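Local atomic coordinates of putative uncharacterized protein PH0186 (PDB entry 2ZTS), a protein that binds ADP and magnesium and, as a KaiC-like member of the P-loop NTPase clan, probably acts as an ATP-binding protein. Residues Pro8-Lys13 with Phe27-Thr32; Pro61-Thr66 with Lys132-Lys137; Glu69-Leu74 with Ile96-Ser101. One frame throughout, in Å; residues are numbered along the deposited sequence.

Interaction 1: Pro8-Lys13 with Phe27-Thr32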
ATOM      1  N   PRO C   8      20.796  37.008  19.236  1.00 51.77           N
ATOM      2  CA  PRO C   8      22.046  36.428  18.609  1.00 51.25           C
ATOM      3  C   PRO C   8      22.257  34.955  19.043  1.00 50.13           C
ATOM      4  O   PRO C   8      22.796  34.680  20.126  1.00 49.43           O
ATOM      5  CB  PRO C   8      23.169  37.357  19.110  1.00 50.93           C
ATOM      6  CG  PRO C   8      22.567  38.087  20.238  1.00 52.20           C
ATOM      7  CD  PRO C   8      21.089  38.273  19.931  1.00 52.51           C
ATOM      8  N   VAL C   9      21.819  34.020  18.200  1.00 47.99           N
ATOM      9  CA  VAL C   9      21.688  32.636  18.643  1.00 46.91           C
ATOM     10  C   VAL C   9      23.057  32.018  18.915  1.00 45.33           C
ATOM     11  O   VAL C   9      23.981  32.228  18.152  1.00 45.42           O
ATOM     12  CB  VAL C   9      20.904  31.787  17.589  1.00 47.13           C
ATOM     13  CG1 VAL C   9      21.737  31.604  16.312  1.00 48.35           C
ATOM     14  CG2 VAL C   9      20.490  30.434  18.160  1.00 46.82           C
ATOM     15  N   ARG C  10      23.187  31.317  20.035  1.00 44.02           N
ATOM     16  CA  ARG C  10      24.415  30.578  20.382  1.00 43.77           C
ATOM     17  C   ARG C  10      24.436  29.278  19.560  1.00 41.40           C
ATOM     18  O   ARG C  10      23.448  28.556  19.561  1.00 39.81           O
ATOM     19  CB  ARG C  10      24.407  30.200  21.892  1.00 44.68           C
ATOM     20  CG  ARG C  10      25.513  30.791  22.824  1.00 49.39           C
ATOM     21  CD  ARG C  10      24.948  31.562  24.094  1.00 55.13           C
ATOM     22  NE  ARG C  10      24.202  30.698  25.041  1.00 60.29           N
ATOM     23  CZ  ARG C  10      23.062  31.020  25.705  1.00 62.96           C
ATOM     24  NH1 ARG C  10      22.494  32.221  25.590  1.00 63.33           N
ATOM     25  NH2 ARG C  10      22.483  30.117  26.506  1.00 63.02           N
ATOM     26  N   ARG C  11      25.565  28.978  18.915  1.00 39.33           N
ATOM     27  CA  ARG C  11      25.678  27.850  18.006  1.00 38.09           C
ATOM     28  C   ARG C  11      26.681  26.757  18.421  1.00 37.35           C
ATOM     29  O   ARG C  11      27.840  26.987  18.766  1.00 37.00           O
ATOM     30  CB  ARG C  11      25.955  28.345  16.573  1.00 38.64           C
ATOM     31  CG  ARG C  11      24.692  28.968  15.971  1.00 38.19           C
ATOM     32  CD  ARG C  11      24.770  29.324  14.538  1.00 38.16           C
ATOM     33  NE  ARG C  11      23.567  30.073  14.133  1.00 39.83           N
ATOM     34  CZ  ARG C  11      22.431  29.536  13.721  1.00 39.43           C
ATOM     35  NH1 ARG C  11      22.284  28.213  13.639  1.00 41.69           N
ATOM     36  NH2 ARG C  11      21.424  30.314  13.381  1.00 38.63           N
ATOM     37  N   VAL C  12      26.221  25.518  18.310  1.00 35.52           N
ATOM     38  CA  VAL C  12      27.008  24.381  18.703  1.00 33.77           C
ATOM     39  C   VAL C  12      27.670  23.856  17.433  1.00 32.92           C
ATOM     40  O   VAL C  12      26.984  23.454  16.507  1.00 32.25           O
ATOM     41  CB  VAL C  12      26.075  23.399  19.409  1.00 33.79           C
ATOM     42  CG1 VAL C  12      26.789  22.069  19.796  1.00 33.90           C
ATOM     43  CG2 VAL C  12      25.434  24.119  20.605  1.00 33.66           C
ATOM     44  N   LYS C  13      28.992  23.883  17.388  1.00 31.51           N
ATOM     45  CA  LYS C  13      29.773  23.402  16.230  1.00 32.37           C
ATOM     46  C   LYS C  13      29.645  21.889  16.078  1.00 31.98           C
ATOM     47  O   LYS C  13      29.799  21.159  17.042  1.00 31.28           O
ATOM     48  CB  LYS C  13      31.248  23.740  16.370  1.00 32.57           C
ATOM     49  CG  LYS C  13      31.538  25.278  16.574  1.00 35.75           C
ATOM     50  CD  LYS C  13      31.742  26.016  15.291  1.00 40.47           C
ATOM     51  CE  LYS C  13      33.071  25.709  14.540  1.00 42.66           C
ATOM     52  NZ  LYS C  13      32.841  25.661  12.974  1.00 40.73           N
ATOM     53  N   PHE C  27      24.521  24.204  15.199  1.00 29.29           N
ATOM     54  CA  PHE C  27      23.164  24.030  15.677  1.00 29.13           C
ATOM     55  C   PHE C  27      22.811  25.063  16.765  1.00 30.23           C
ATOM     56  O   PHE C  27      23.554  25.178  17.754  1.00 29.09           O
ATOM     57  CB  PHE C  27      22.951  22.656  16.315  1.00 28.92           C
ATOM     58  CG  PHE C  27      23.365  21.506  15.480  1.00 30.03           C
ATOM     59  CD1 PHE C  27      22.617  21.134  14.353  1.00 30.79           C
ATOM     60  CD2 PHE C  27      24.455  20.724  15.844  1.00 31.29           C
ATOM     61  CE1 PHE C  27      22.962  20.015  13.599  1.00 29.98           C
ATOM     62  CE2 PHE C  27      24.809  19.582  15.060  1.00 33.94           C
ATOM     63  CZ  PHE C  27      24.054  19.257  13.928  1.00 30.84           C
ATOM     64  N   PRO C  28      21.654  25.735  16.663  1.00 30.01           N
ATOM     65  CA  PRO C  28      21.197  26.553  17.790  1.00 30.27           C
ATOM     66  C   PRO C  28      21.232  25.714  19.054  1.00 31.93           C
ATOM     67  O   PRO C  28      20.692  24.587  19.116  1.00 31.55           O
ATOM     68  CB  PRO C  28      19.754  26.939  17.426  1.00 28.93           C
ATOM     69  CG  PRO C  28      19.623  26.799  15.962  1.00 29.33           C
ATOM     70  CD  PRO C  28      20.702  25.772  15.523  1.00 30.84           C
ATOM     71  N   GLU C  29      21.849  26.277  20.086  1.00 32.43           N
ATOM     72  CA  GLU C  29      21.912  25.638  21.394  1.00 32.27           C
ATOM     73  C   GLU C  29      20.532  25.220  21.890  1.00 30.11           C
ATOM     74  O   GLU C  29      19.574  25.960  21.806  1.00 30.47           O
ATOM     75  CB  GLU C  29      22.635  26.612  22.395  1.00 32.95           C
ATOM     76  CG  GLU C  29      22.934  26.018  23.754  1.00 37.68           C
ATOM     77  CD  GLU C  29      23.776  26.946  24.667  1.00 44.75           C
ATOM     78  OE1 GLU C  29      24.150  28.084  24.247  1.00 45.00           O
ATOM     79  OE2 GLU C  29      24.078  26.511  25.815  1.00 48.19           O
ATOM     80  N   GLY C  30      20.415  24.007  22.409  1.00 28.78           N
ATOM     81  CA  GLY C  30      19.156  23.543  22.937  1.00 27.43           C
ATOM     82  C   GLY C  30      18.279  22.769  21.917  1.00 27.48           C
ATOM     83  O   GLY C  30      17.263  22.207  22.321  1.00 26.74           O
ATOM     84  N   THR C  31      18.657  22.730  20.645  1.00 26.96           N
ATOM     85  CA  THR C  31      17.811  22.080  19.573  1.00 28.08           C
ATOM     86  C   THR C  31      17.831  20.547  19.649  1.00 27.35           C
ATOM     87  O   THR C  31      18.856  19.974  19.899  1.00 27.03           O
ATOM     88  CB  THR C  31      18.357  22.420  18.174  1.00 27.87           C
ATOM     89  OG1 THR C  31      18.527  23.810  18.041  1.00 29.32           O
ATOM     90  CG2 THR C  31      17.339  22.121  17.103  1.00 29.44           C
ATOM     91  N   THR C  32      16.700  19.887  19.423  1.00 27.53           N
ATOM     92  CA  THR C  32      16.679  18.447  19.098  1.00 26.44           C
ATOM     93  C   THR C  32      16.642  18.226  17.597  1.00 24.54           C
ATOM     94  O   THR C  32      15.703  18.700  16.933  1.00 24.91           O
ATOM     95  CB  THR C  32      15.483  17.855  19.724  1.00 26.95           C
ATOM     96  OG1 THR C  32      15.625  18.026  21.127  1.00 27.44           O
ATOM     97  CG2 THR C  32      15.409  16.262  19.491  1.00 24.09           C
TER
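Val12 and Phe27 form the hydrogen-bonded pair of a small two-stranded antiparallel sheet, Val12 N giving to Phe27 O at 2.7 Å and Phe27 N to Val12 O at 2.9 Å. Arg11 and Pro28 make the adjoining non-hydrogen-bonded pair, and beyond it Glu29 N donates to Arg10 O (2.8 Å, 165° at the hydrogen). A type II turn from Pro28 to Thr31 then leads the chain away, with Gly30 at a positive phi. The extended Glu29 chain, its CG opposite the backbone N (chi1 -173°), carries OE1 to within 2.7 Å of Arg10 NE. This salt bridge is bent and weak as a hydrogen bond, the carboxylate and guanidinium planes standing 88° apart. Val9 CG2 rests on Pro28 CB at 3.6 Å. The straight Arg11 chain runs beside the Pro28 ring, its NH1 3.5 Å from Pro28 CD, and the guanidinium binds Gly26 O, Glu225 O and Thr226 OG1; Thr226 belongs to an ADP site. Arg76 of the second subunit bonds to Glu29 O. On the other face, Val12 and Phe27 pack on Thr174 of strand 174-179, and Val12 also on Phe50 of helix 43-58.

Interaction 2: Pro61-Thr66 with Lys132-Lys137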
ATOM      1  N   PRO C  61      31.280  18.471  27.183  1.00 34.46           N
ATOM      2  CA  PRO C  61      31.004  17.074  27.564  1.00 33.20           C
ATOM      3  C   PRO C  61      29.795  16.533  26.814  1.00 32.29           C
ATOM      4  O   PRO C  61      28.875  17.305  26.572  1.00 32.07           O
ATOM      5  CB  PRO C  61      30.720  17.143  29.079  1.00 34.11           C
ATOM      6  CG  PRO C  61      31.229  18.560  29.537  1.00 34.18           C
ATOM      7  CD  PRO C  61      31.091  19.425  28.297  1.00 34.36           C
ATOM      8  N   GLY C  62      29.804  15.249  26.468  1.00 31.06           N
ATOM      9  CA  GLY C  62      28.731  14.615  25.726  1.00 30.03           C
ATOM     10  C   GLY C  62      28.319  13.233  26.178  1.00 28.88           C
ATOM     11  O   GLY C  62      29.120  12.436  26.672  1.00 29.86           O
ATOM     12  N   VAL C  63      27.033  12.949  26.035  1.00 27.16           N
ATOM     13  CA  VAL C  63      26.496  11.650  26.337  1.00 26.60           C
ATOM     14  C   VAL C  63      26.022  10.947  25.037  1.00 25.49           C
ATOM     15  O   VAL C  63      25.148  11.429  24.364  1.00 26.73           O
ATOM     16  CB  VAL C  63      25.359  11.736  27.341  1.00 25.04           C
ATOM     17  CG1 VAL C  63      24.802  10.376  27.610  1.00 24.77           C
ATOM     18  CG2 VAL C  63      25.826  12.400  28.652  1.00 27.03           C
ATOM     19  N   PHE C  64      26.578   9.791  24.740  1.00 24.96           N
ATOM     20  CA  PHE C  64      26.130   8.993  23.643  1.00 24.56           C
ATOM     21  C   PHE C  64      25.343   7.848  24.200  1.00 24.76           C
ATOM     22  O   PHE C  64      25.895   6.957  24.863  1.00 23.47           O
ATOM     23  CB  PHE C  64      27.334   8.548  22.843  1.00 25.68           C
ATOM     24  CG  PHE C  64      27.006   7.975  21.487  1.00 23.65           C
ATOM     25  CD1 PHE C  64      27.376   8.648  20.356  1.00 22.41           C
ATOM     26  CD2 PHE C  64      26.388   6.717  21.361  1.00 25.14           C
ATOM     27  CE1 PHE C  64      27.067   8.148  19.094  1.00 24.25           C
ATOM     28  CE2 PHE C  64      26.086   6.192  20.103  1.00 24.34           C
ATOM     29  CZ  PHE C  64      26.451   6.917  18.954  1.00 23.10           C
ATOM     30  N   VAL C  65      24.031   7.858  23.953  1.00 24.51           N
ATOM     31  CA  VAL C  65      23.168   6.776  24.411  1.00 25.23           C
ATOM     32  C   VAL C  65      23.020   5.848  23.222  1.00 26.57           C
ATOM     33  O   VAL C  65      22.675   6.322  22.149  1.00 27.08           O
ATOM     34  CB  VAL C  65      21.812   7.285  24.779  1.00 25.81           C
ATOM     35  CG1 VAL C  65      20.890   6.181  25.185  1.00 25.38           C
ATOM     36  CG2 VAL C  65      21.903   8.421  25.834  1.00 26.44           C
ATOM     37  N   THR C  66      23.268   4.543  23.400  1.00 27.15           N
ATOM     38  CA  THR C  66      23.030   3.575  22.370  1.00 28.33           C
ATOM     39  C   THR C  66      22.302   2.308  22.801  1.00 29.55           C
ATOM     40  O   THR C  66      22.629   1.700  23.794  1.00 29.03           O
ATOM     41  CB  THR C  66      24.372   3.251  21.639  1.00 29.54           C
ATOM     42  OG1 THR C  66      24.194   2.146  20.742  1.00 31.41           O
ATOM     43  CG2 THR C  66      25.496   2.893  22.571  1.00 28.31           C
ATOM     44  N   LYS C 132      23.307  15.296  33.686  1.00 30.46           N
ATOM     45  CA  LYS C 132      23.528  16.225  34.809  1.00 32.33           C
ATOM     46  C   LYS C 132      24.887  16.018  35.526  1.00 32.41           C
ATOM     47  O   LYS C 132      25.619  16.983  35.775  1.00 33.16           O
ATOM     48  CB  LYS C 132      22.346  16.129  35.773  1.00 32.82           C
ATOM     49  CG  LYS C 132      20.997  16.715  35.231  1.00 35.15           C
ATOM     50  CD  LYS C 132      21.191  18.170  34.689  1.00 37.82           C
ATOM     51  CE  LYS C 132      19.911  19.030  34.728  1.00 40.67           C
ATOM     52  NZ  LYS C 132      20.086  20.252  33.880  1.00 40.48           N
ATOM     53  N   ALA C 133      25.254  14.758  35.761  1.00 32.20           N
ATOM     54  CA  ALA C 133      26.550  14.400  36.354  1.00 32.16           C
ATOM     55  C   ALA C 133      27.778  14.852  35.587  1.00 32.32           C
ATOM     56  O   ALA C 133      28.745  15.269  36.204  1.00 32.01           O
ATOM     57  CB  ALA C 133      26.622  12.876  36.596  1.00 32.52           C
ATOM     58  N   ILE C 134      27.785  14.812  34.258  1.00 31.71           N
ATOM     59  CA  ILE C 134      28.947  15.335  33.564  1.00 33.05           C
ATOM     60  C   ILE C 134      28.751  16.755  33.036  1.00 31.98           C
ATOM     61  O   ILE C 134      29.624  17.259  32.384  1.00 30.49           O
ATOM     62  CB  ILE C 134      29.431  14.381  32.446  1.00 34.06           C
ATOM     63  CG1 ILE C 134      28.429  14.332  31.265  1.00 35.80           C
ATOM     64  CG2 ILE C 134      29.641  12.958  33.022  1.00 35.73           C
ATOM     65  CD1 ILE C 134      28.995  13.632  30.075  1.00 35.81           C
ATOM     66  N   ASN C 135      27.634  17.396  33.357  1.00 32.73           N
ATOM     67  CA  ASN C 135      27.295  18.723  32.801  1.00 33.73           C
ATOM     68  C   ASN C 135      27.324  18.707  31.247  1.00 33.01           C
ATOM     69  O   ASN C 135      27.927  19.568  30.609  1.00 33.06           O
ATOM     70  CB  ASN C 135      28.273  19.767  33.316  1.00 34.94           C
ATOM     71  CG  ASN C 135      27.721  21.184  33.231  1.00 40.17           C
ATOM     72  OD1 ASN C 135      26.568  21.405  32.864  1.00 48.14           O
ATOM     73  ND2 ASN C 135      28.551  22.161  33.611  1.00 48.55           N
ATOM     74  N   ALA C 136      26.715  17.672  30.667  1.00 31.81           N
ATOM     75  CA  ALA C 136      26.744  17.441  29.227  1.00 29.29           C
ATOM     76  C   ALA C 136      26.145  18.663  28.526  1.00 28.53           C
ATOM     77  O   ALA C 136      25.167  19.215  28.969  1.00 25.90           O
ATOM     78  CB  ALA C 136      25.921  16.185  28.895  1.00 28.82           C
ATOM     79  N   LYS C 137      26.766  19.114  27.454  1.00 27.98           N
ATOM     80  CA  LYS C 137      26.104  20.041  26.578  1.00 28.82           C
ATOM     81  C   LYS C 137      25.589  19.314  25.287  1.00 27.61           C
ATOM     82  O   LYS C 137      24.861  19.921  24.519  1.00 28.13           O
ATOM     83  CB  LYS C 137      27.018  21.238  26.263  1.00 28.96           C
ATOM     84  CG  LYS C 137      27.227  22.227  27.437  1.00 33.97           C
ATOM     85  CD  LYS C 137      28.560  22.928  27.314  1.00 38.89           C
ATOM     86  CE  LYS C 137      28.650  24.306  28.038  1.00 42.46           C
ATOM     87  NZ  LYS C 137      29.521  25.254  27.219  1.00 43.19           N
TER
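A Schellman motif at the C-terminal end of helix 120-134 packs Ile134 and Ala136 against Pro61 and Val63, where strand 62-66 of the central sheet begins. The turn belongs to a beta-alpha-beta crossover: helix 120-134 leaves from strand 94-97, passes over strand 62-66 and delivers the chain to strand 138-142, on the far side of it. Asn135, with its positive phi of 55°, breaks the helix and swings Ala136 and Lys137 back past Pro61. There Lys137 N donates to Pro61 O at 2.9 Å, with an angle of 146° at the hydrogen and the donor tilted from the carbonyl plane. Ala136 CA adds a CA-H...O contact to the same Pro61 O at 3.4 Å, so one carbonyl meets two successive residues of the turn. The proline ring lies against the backbone carbonyls of Ile134 and Asn135 at the helix end, CB being 3.5 Å from Ile134 O and CG 3.6 Å from Asn135 O.

The apolar part is led by Ile134. Its CG1 is wedged between the backbone N and carbonyl carbon (chi1 69°), and from there the extended branch brings CD1 up to the start of the strand. This methyl is 3.7 Å from Val63 CG2 and 3.6 Å from Gly62 O, with Pro61 CB close by. Val63 CG2 also meets Ala136 CB at 3.8 Å; this one methyl therefore touches both the end of the helix and the residue past the turn. Deeper in, Val63 rests on Val130 and Val131 of helix 120-134 and on Leu139 of strand 138-142, while its backbone pairs with Arg138 and Val140 of that strand and Gly62 bonds to Lys93 and to Ala95, just before and within strand 94-97.

Interaction 3: Glu69-Leu74 with Ile96-Ser101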
ATOM      1  N   GLU C  69      24.010  -0.956  19.890  1.00 31.29           N
ATOM      2  CA  GLU C  69      25.196  -1.776  20.108  1.00 32.77           C
ATOM      3  C   GLU C  69      25.707  -1.618  21.554  1.00 32.99           C
ATOM      4  O   GLU C  69      25.166  -0.824  22.327  1.00 33.01           O
ATOM      5  CB  GLU C  69      26.259  -1.390  19.067  1.00 33.07           C
ATOM      6  CG  GLU C  69      26.742   0.034  19.153  1.00 35.32           C
ATOM      7  CD  GLU C  69      27.566   0.458  17.950  1.00 38.65           C
ATOM      8  OE1 GLU C  69      28.417  -0.354  17.529  1.00 41.52           O
ATOM      9  OE2 GLU C  69      27.340   1.594  17.433  1.00 37.10           O
ATOM     10  N   ARG C  70      26.743  -2.350  21.935  1.00 32.74           N
ATOM     11  CA  ARG C  70      27.238  -2.115  23.280  1.00 33.13           C
ATOM     12  C   ARG C  70      28.389  -1.071  23.283  1.00 30.45           C
ATOM     13  O   ARG C  70      28.933  -0.733  22.228  1.00 27.45           O
ATOM     14  CB  ARG C  70      27.380  -3.422  24.142  1.00 34.22           C
ATOM     15  CG  ARG C  70      28.365  -4.506  23.771  1.00 40.23           C
ATOM     16  CD  ARG C  70      27.779  -5.711  23.071  1.00 43.96           C
ATOM     17  NE  ARG C  70      28.397  -6.961  23.472  1.00 47.41           N
ATOM     18  CZ  ARG C  70      29.430  -7.565  22.895  1.00 49.11           C
ATOM     19  NH1 ARG C  70      30.067  -7.066  21.831  1.00 48.26           N
ATOM     20  NH2 ARG C  70      29.827  -8.723  23.413  1.00 52.41           N
ATOM     21  N   ALA C  71      28.695  -0.527  24.453  1.00 29.25           N
ATOM     22  CA  ALA C  71      29.672   0.532  24.554  1.00 29.04           C
ATOM     23  C   ALA C  71      30.974   0.093  23.984  1.00 29.39           C
ATOM     24  O   ALA C  71      31.568   0.856  23.253  1.00 28.68           O
ATOM     25  CB  ALA C  71      29.831   1.023  26.009  1.00 30.19           C
ATOM     26  N   ARG C  72      31.394  -1.155  24.246  1.00 30.73           N
ATOM     27  CA  ARG C  72      32.693  -1.650  23.758  1.00 32.02           C
ATOM     28  C   ARG C  72      32.744  -1.796  22.267  1.00 30.99           C
ATOM     29  O   ARG C  72      33.812  -1.757  21.687  1.00 31.18           O
ATOM     30  CB  ARG C  72      33.028  -3.011  24.379  1.00 33.51           C
ATOM     31  CG  ARG C  72      32.072  -4.193  23.928  1.00 37.20           C
ATOM     32  CD  ARG C  72      32.043  -5.384  24.895  1.00 43.34           C
ATOM     33  NE  ARG C  72      33.354  -6.035  24.961  1.00 49.10           N
ATOM     34  CZ  ARG C  72      33.597  -7.357  24.817  1.00 54.70           C
ATOM     35  NH1 ARG C  72      32.614  -8.240  24.588  1.00 54.63           N
ATOM     36  NH2 ARG C  72      34.850  -7.793  24.909  1.00 55.04           N
ATOM     37  N   ASP C  73      31.581  -2.002  21.652  1.00 30.88           N
ATOM     38  CA  ASP C  73      31.463  -2.096  20.207  1.00 30.39           C
ATOM     39  C   ASP C  73      31.683  -0.722  19.633  1.00 29.31           C
ATOM     40  O   ASP C  73      32.341  -0.561  18.625  1.00 29.84           O
ATOM     41  CB  ASP C  73      30.070  -2.568  19.774  1.00 30.07           C
ATOM     42  CG  ASP C  73      29.756  -3.980  20.219  1.00 33.35           C
ATOM     43  OD1 ASP C  73      30.681  -4.813  20.262  1.00 30.46           O
ATOM     44  OD2 ASP C  73      28.573  -4.356  20.504  1.00 36.54           O
ATOM     45  N   LEU C  74      31.082   0.273  20.257  1.00 29.07           N
ATOM     46  CA  LEU C  74      31.187   1.640  19.755  1.00 29.98           C
ATOM     47  C   LEU C  74      32.639   2.155  19.911  1.00 29.03           C
ATOM     48  O   LEU C  74      33.163   2.740  18.985  1.00 28.05           O
ATOM     49  CB  LEU C  74      30.156   2.530  20.432  1.00 29.53           C
ATOM     50  CG  LEU C  74      30.100   4.042  20.202  1.00 33.57           C
ATOM     51  CD1 LEU C  74      29.611   4.454  18.814  1.00 36.12           C
ATOM     52  CD2 LEU C  74      29.174   4.565  21.254  1.00 34.99           C
ATOM     53  N   ILE C  96      29.163   6.939  27.745  1.00 27.92           N
ATOM     54  CA  ILE C  96      28.422   6.049  26.858  1.00 27.41           C
ATOM     55  C   ILE C  96      27.461   5.288  27.723  1.00 28.40           C
ATOM     56  O   ILE C  96      27.876   4.652  28.707  1.00 28.19           O
ATOM     57  CB  ILE C  96      29.305   5.042  26.068  1.00 26.56           C
ATOM     58  CG1 ILE C  96      30.283   5.761  25.139  1.00 25.69           C
ATOM     59  CG2 ILE C  96      28.375   4.099  25.246  1.00 26.18           C
ATOM     60  CD1 ILE C  96      31.458   4.854  24.539  1.00 26.67           C
ATOM     61  N   VAL C  97      26.173   5.388  27.355  1.00 27.53           N
ATOM     62  CA  VAL C  97      25.080   4.705  28.014  1.00 27.68           C
ATOM     63  C   VAL C  97      24.487   3.665  27.075  1.00 27.50           C
ATOM     64  O   VAL C  97      23.786   4.016  26.086  1.00 25.92           O
ATOM     65  CB  VAL C  97      23.973   5.695  28.360  1.00 27.63           C
ATOM     66  CG1 VAL C  97      22.822   4.974  28.975  1.00 26.29           C
ATOM     67  CG2 VAL C  97      24.494   6.849  29.281  1.00 27.15           C
ATOM     68  N   ASP C  98      24.669   2.394  27.408  1.00 28.10           N
ATOM     69  CA  ASP C  98      24.221   1.328  26.508  1.00 28.97           C
ATOM     70  C   ASP C  98      23.033   0.432  26.975  1.00 31.75           C
ATOM     71  O   ASP C  98      22.818  -0.630  26.410  1.00 31.82           O
ATOM     72  CB  ASP C  98      25.444   0.552  25.976  1.00 28.81           C
ATOM     73  CG  ASP C  98      26.096  -0.348  27.026  1.00 28.36           C
ATOM     74  OD1 ASP C  98      25.661  -0.355  28.203  1.00 27.81           O
ATOM     75  OD2 ASP C  98      27.054  -1.083  26.732  1.00 29.43           O
ATOM     76  N   GLY C  99      22.351   0.701  28.086  1.00 34.12           N
ATOM     77  CA  GLY C  99      22.757   0.215  29.386  1.00 38.01           C
ATOM     78  C   GLY C  99      22.141  -1.204  29.326  1.00 39.60           C
ATOM     79  O   GLY C  99      20.876  -1.378  29.450  1.00 40.93           O
ATOM     80  N   VAL C 100      22.952  -2.250  29.125  1.00 40.68           N
ATOM     81  CA  VAL C 100      23.818  -3.010  30.081  1.00 41.89           C
ATOM     82  C   VAL C 100      24.889  -2.496  31.072  1.00 42.27           C
ATOM     83  O   VAL C 100      24.754  -2.735  32.274  1.00 42.35           O
ATOM     84  CB  VAL C 100      24.457  -4.193  29.231  1.00 41.65           C
ATOM     85  CG1 VAL C 100      25.463  -5.024  29.993  1.00 41.77           C
ATOM     86  CG2 VAL C 100      23.326  -5.135  28.812  1.00 44.52           C
ATOM     87  N   SER C 101      25.993  -1.934  30.611  1.00 42.42           N
ATOM     88  CA  SER C 101      26.961  -1.431  31.575  1.00 42.35           C
ATOM     89  C   SER C 101      26.576   0.011  32.025  1.00 41.70           C
ATOM     90  O   SER C 101      26.368   0.936  31.202  1.00 40.81           O
ATOM     91  CB  SER C 101      28.389  -1.550  31.021  1.00 42.30           C
ATOM     92  OG  SER C 101      28.560  -0.684  29.904  1.00 47.67           O
TER
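Arg70, the N-cap residue of helix 71-79, comes closest to Asp98, just past strand 94-97, with their CA atoms 5.6 Å apart. Ala71 N, in the first turn of the helix, donates to Asp98 OD2 at 2.9 Å, with 164° at the hydrogen, reaching the anti side of that oxygen. Asp98 CG sits between the backbone N and carbonyl carbon (chi1 73°), which turns the carboxylate to the helix start while OD1 accepts from Ser101 N at 2.9 Å through its syn lone pair. The latter bond makes an Asx motif, so one buried carboxylate ties the loop after the strand to the N-terminal end of a helix, whose dipole would probably favour the negative charge. With an alanine at Asp98, the amides of Ala71 and Ser101 would probably lose their shared acceptor group, and the loop would be likely to drift from the helix. Next to the polar pair, Ile96 CG2 presses on Ala71 CB at a tight 3.5 Å, and Ile96 CD1 meets Leu74 CD2 at 4.0 Å. Arg70 folds back along its own helix: its N donates to Asp73 OD2, and its NH1 forms a salt bridge with Asp73 OD1 at 2.8 Å. Arg200 of the third subunit also pairs with Asp73 OD2.

How the interactions relate
Interactions 2 and 3 touch, their centres 14 Å apart, because strands 62-66 and 94-97 are parallel neighbours: Thr66 N lies 2.8 Å from Val97 O and Phe64 O 3.0 Å from Val97 N. Phe64 CD2 also packs on Leu74 CD2 at 3.5 Å. Interaction 1 stands apart, about 16 Å at nearest atoms from interaction 3 and across the chain's centre from it, but about 6 Å from interaction 2. Interactions 1 and 3 each lie near a nucleotide, but not the same one. The side chain of Glu69 is about 6 Å from a bound magnesium ion and close to Thr44, whereas that of Arg11 is about 7 Å from an ADP that is probably a neighbouring subunit's.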